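PDB 1WOH: agmatinase from Deinococcus radiodurans, which probably hydrolyses agmatine to putrescine and urea with the help of two manganese ions per subunit. Local coordinates for residues G25-D30 with A81-V86; E102-V107 with P114-G119. All blocks are in the same frame, centred on the assembly; numbering follows the deposited sequence.

Interaction 1 (G25-D30 with A81-V86); sequences GDWQAD and ADAGDV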
# COMPACT_ATOMS: atom_id res chain seq x y z
N GLY A 25 37.57 -4.34 13.38
CA GLY A 25 38.60 -3.75 12.54
C GLY A 25 39.45 -2.73 13.28
O GLY A 25 39.27 -2.51 14.47
N ASP A 26 40.39 -2.12 12.57
CA ASP A 26 41.27 -1.13 13.17
C ASP A 26 40.74 0.28 12.93
O ASP A 26 41.18 0.96 12.01
CB ASP A 26 42.68 -1.27 12.60
CG ASP A 26 43.64 -0.23 13.16
OD1 ASP A 26 43.70 -0.08 14.40
OD2 ASP A 26 44.33 0.43 12.36
N TRP A 27 39.80 0.70 13.77
CA TRP A 27 39.21 2.03 13.66
C TRP A 27 38.80 2.59 15.02
O TRP A 27 38.71 1.87 16.01
CB TRP A 27 37.98 2.01 12.74
CG TRP A 27 36.91 1.07 13.22
CD1 TRP A 27 36.82 -0.27 12.97
CD2 TRP A 27 35.82 1.39 14.10
NE1 TRP A 27 35.75 -0.80 13.64
CE2 TRP A 27 35.12 0.19 14.34
CE3 TRP A 27 35.37 2.57 14.70
CZ2 TRP A 27 33.99 0.14 15.17
CZ3 TRP A 27 34.24 2.52 15.53
CH2 TRP A 27 33.57 1.31 15.75
N GLN A 28 38.55 3.89 15.04
CA GLN A 28 38.12 4.59 16.25
C GLN A 28 37.23 5.75 15.83
O GLN A 28 37.54 6.47 14.88
CB GLN A 28 39.32 5.11 17.04
CG GLN A 28 40.13 4.04 17.74
CD GLN A 28 41.36 4.59 18.44
OE1 GLN A 28 41.26 5.50 19.27
NE2 GLN A 28 42.53 4.05 18.12
N ALA A 29 36.11 5.91 16.52
CA ALA A 29 35.19 7.00 16.21
C ALA A 29 34.41 7.37 17.46
O ALA A 29 34.28 6.56 18.38
CB ALA A 29 34.24 6.59 15.10
N ASP A 30 33.90 8.59 17.50
CA ASP A 30 33.14 9.03 18.66
C ASP A 30 31.84 8.25 18.76
O ASP A 30 31.44 7.83 19.85
CB ASP A 30 32.84 10.53 18.56
CG ASP A 30 34.09 11.39 18.62
OD1 ASP A 30 34.98 11.09 19.45
OD2 ASP A 30 34.19 12.36 17.83
N ALA A 81 30.90 6.27 12.50
CA ALA A 81 31.30 5.08 11.77
C ALA A 81 30.10 4.13 11.75
O ALA A 81 29.27 4.16 12.66
CB ALA A 81 32.49 4.40 12.45
N ASP A 82 30.00 3.30 10.72
CA ASP A 82 28.91 2.33 10.63
C ASP A 82 29.58 0.97 10.60
O ASP A 82 30.21 0.61 9.60
CB ASP A 82 28.08 2.55 9.35
CG ASP A 82 26.84 1.67 9.31
OD1 ASP A 82 26.88 0.56 9.87
OD2 ASP A 82 25.82 2.09 8.71
N ALA A 83 29.46 0.20 11.68
CA ALA A 83 30.08 -1.12 11.76
C ALA A 83 29.27 -2.21 11.07
O ALA A 83 29.56 -3.40 11.21
CB ALA A 83 30.33 -1.49 13.21
N GLY A 84 28.25 -1.80 10.32
CA GLY A 84 27.42 -2.77 9.62
C GLY A 84 26.46 -3.50 10.54
O GLY A 84 26.07 -2.98 11.58
N ASP A 85 26.09 -4.72 10.15
CA ASP A 85 25.16 -5.52 10.94
C ASP A 85 25.80 -6.78 11.49
O ASP A 85 26.74 -7.33 10.91
CB ASP A 85 23.97 -5.99 10.09
CG ASP A 85 23.05 -4.86 9.67
OD1 ASP A 85 23.14 -3.75 10.22
OD2 ASP A 85 22.22 -5.11 8.77
N VAL A 86 25.27 -7.25 12.61
CA VAL A 86 25.73 -8.49 13.21
C VAL A 86 25.31 -9.56 12.19
O VAL A 86 24.22 -9.48 11.61
CB VAL A 86 25.02 -8.76 14.56
CG1 VAL A 86 25.49 -10.07 15.17
CG2 VAL A 86 25.27 -7.60 15.52

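Interaction 2 (E102-V107 with P114-G119); sequences EAARQV and PVFLGG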
# COMPACT_ATOMS: atom_id res chain seq x y z
N GLU A 102 29.09 -10.29 21.09
CA GLU A 102 30.47 -10.19 20.64
C GLU A 102 30.68 -8.96 19.77
O GLU A 102 31.63 -8.21 19.96
CB GLU A 102 30.89 -11.45 19.89
CG GLU A 102 32.31 -11.41 19.32
CD GLU A 102 33.38 -11.14 20.37
OE1 GLU A 102 34.56 -10.97 19.99
OE2 GLU A 102 33.05 -11.11 21.58
N ALA A 103 29.78 -8.75 18.81
CA ALA A 103 29.89 -7.60 17.92
C ALA A 103 29.74 -6.31 18.71
O ALA A 103 30.47 -5.34 18.47
CB ALA A 103 28.83 -7.68 16.82
N ALA A 104 28.81 -6.29 19.66
CA ALA A 104 28.58 -5.09 20.47
C ALA A 104 29.83 -4.78 21.30
O ALA A 104 30.22 -3.62 21.42
CB ALA A 104 27.38 -5.29 21.37
N ARG A 105 30.45 -5.80 21.88
CA ARG A 105 31.66 -5.60 22.67
C ARG A 105 32.76 -4.99 21.82
O ARG A 105 33.46 -4.06 22.26
CB ARG A 105 32.17 -6.92 23.26
CG ARG A 105 31.45 -7.41 24.49
CD ARG A 105 32.42 -8.15 25.40
NE ARG A 105 31.76 -8.78 26.54
CZ ARG A 105 31.03 -9.89 26.45
NH1 ARG A 105 30.88 -10.49 25.28
NH2 ARG A 105 30.46 -10.40 27.53
N GLN A 106 32.92 -5.51 20.61
CA GLN A 106 33.95 -5.02 19.70
C GLN A 106 33.69 -3.58 19.29
O GLN A 106 34.62 -2.77 19.20
CB GLN A 106 34.03 -5.90 18.45
CG GLN A 106 34.33 -7.37 18.75
CD GLN A 106 34.42 -8.21 17.49
OE1 GLN A 106 33.58 -8.09 16.59
NE2 GLN A 106 35.44 -9.06 17.42
N VAL A 107 32.43 -3.25 19.03
CA VAL A 107 32.08 -1.89 18.64
C VAL A 107 32.24 -0.93 19.81
O VAL A 107 32.75 0.18 19.66
CB VAL A 107 30.63 -1.84 18.10
CG1 VAL A 107 30.15 -0.39 17.99
CG2 VAL A 107 30.58 -2.51 16.73
N PRO A 114 28.05 3.92 21.41
CA PRO A 114 27.59 3.01 20.36
C PRO A 114 26.08 3.16 20.19
O PRO A 114 25.36 3.36 21.17
CB PRO A 114 27.97 1.64 20.91
CG PRO A 114 27.76 1.82 22.38
CD PRO A 114 28.37 3.18 22.65
N VAL A 115 25.62 3.09 18.95
CA VAL A 115 24.20 3.18 18.64
C VAL A 115 23.78 1.87 18.00
O VAL A 115 24.30 1.48 16.95
CB VAL A 115 23.92 4.33 17.66
CG1 VAL A 115 22.46 4.33 17.25
CG2 VAL A 115 24.29 5.66 18.33
N PHE A 116 22.85 1.18 18.66
CA PHE A 116 22.36 -0.11 18.20
C PHE A 116 20.99 -0.00 17.57
O PHE A 116 20.04 0.45 18.21
CB PHE A 116 22.31 -1.09 19.38
CG PHE A 116 23.63 -1.24 20.09
CD1 PHE A 116 23.75 -0.92 21.43
CD2 PHE A 116 24.75 -1.69 19.40
CE1 PHE A 116 24.97 -1.03 22.08
CE2 PHE A 116 25.98 -1.80 20.04
CZ PHE A 116 26.09 -1.47 21.39
N LEU A 117 20.88 -0.45 16.32
CA LEU A 117 19.63 -0.40 15.59
C LEU A 117 18.97 -1.78 15.51
O LEU A 117 19.49 -2.69 14.87
CB LEU A 117 19.90 0.12 14.16
CG LEU A 117 20.76 1.38 14.09
CD1 LEU A 117 21.09 1.70 12.64
CD2 LEU A 117 20.02 2.55 14.73
N GLY A 118 17.83 -1.93 16.18
CA GLY A 118 17.11 -3.20 16.16
C GLY A 118 16.24 -3.25 14.91
O GLY A 118 16.21 -2.27 14.16
N GLY A 119 15.51 -4.34 14.68
CA GLY A 119 15.49 -5.49 15.57
C GLY A 119 14.38 -5.42 16.60
O GLY A 119 14.04 -4.32 17.04

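Interaction 1 (G25-D30 with A81-V86)
The six-membered ring of the Trp27 indole meets two alanine methyls, both obliquely: Ala81 CB lies 4.0 Å from Trp27 CZ3, and Ala83 CB is looser at 4.5 Å from CZ2. The contact joins the loop leading into strand 31-36 to strand 80-85, which ends the parallel sheet of the arginase α/β fold within this chain. Trp27 carries its ring towards this strand with CG set between the backbone N and the carbonyl carbon (chi1 59°), while NE1 of the indole is hydrogen-bonded to the Gln22 carbonyl. Two residues on, Ala29 CB touches Ala81 CB at 3.9 Å, so the Ala81 methyl packs against both the indole and a second methyl. No hydrogen bond links the segments; the contact is purely apolar, although Ala81 pairs through its backbone with Ala33 of the adjoining strand. Asp82 points away from Trp27, and its OD2 forms a salt bridge with Arg56, which also binds Asp85. Ala83 sits in the middle of an Asx turn: the N of Gly84, a residue with positive phi, donates to Asp82 OD1 over 2.8 Å, reaching that oxygen on its anti side, 22° out of the carboxylate plane.

Interaction 2 (E102-V107 with P114-G119)
Phe116 and Ala104 meet with the ring turned obliquely to the methyl: CE2 and CZ each lie 4.0 Å from Ala104 CB, so the methyl sits against the bond between them. The phenyl reaches the helix by its far end. Its CG stands anti to the carbonyl carbon (chi1 -56°), beside the backbone N, and this carries the ring out from the strand to the methyl. One turn along the helix, Val107 and Pro114 cross obliquely, with Val107 CG1 4.2 Å from Pro114 CB. This branch lies anti to the backbone N (chi1 167°), whereas CG2 lies beside that N. The backbone here is regular helix, Val107 N donating to Ala103 O over 2.9 Å. Strand 80-85, helix 93-108 and strand 114-118 form a beta-alpha-beta crossover of the arginase fold, in which the two parallel strands are separated in the sheet by strand 31-36. The helix therefore also packs on that middle strand, through Ala103 on Leu34 and Val107 on Ala32. Alternation along the strand places Pro114 and Phe116 on the helix side, while Val115 points away and packs on Val293 and Leu297 of helix 284-302, beyond the other face of the sheet. Leu127 of helix 124-128 touches both Ala104 and Phe116, adding a third apolar group to their buried contact, and Leu34 also packs on the phenyl. No hydrogen bond crosses between the two segments. The strand is instead held by its neighbours: the backbone of Phe116 bonds to Leu270 and Leu272, and that of Val115 to Ala32 and Leu34.

Interactions 1 and 2 follow one another along the chain and pack together, their centres about 10 Å apart. Strand 80-85 supplies one half of interaction 1, and the next helix, 93-108, one half of interaction 2. Side chain packs on side chain there through apolar groups: Ala83 CB lies 3.7 Å from Val107 CG2, the branch not used on Pro114, and Val86 CG2 lies 3.8 Å from Ala103 CB. The far end of the indole also approaches the helix, with Trp27 CH2 4.1 Å from Val107 O. Interaction 1 is away from the metal site; in interaction 2 the side chain of Phe116 is about 10 Å from that of His121, a manganese ligand of this enzyme, although no metal is bound to this chain here.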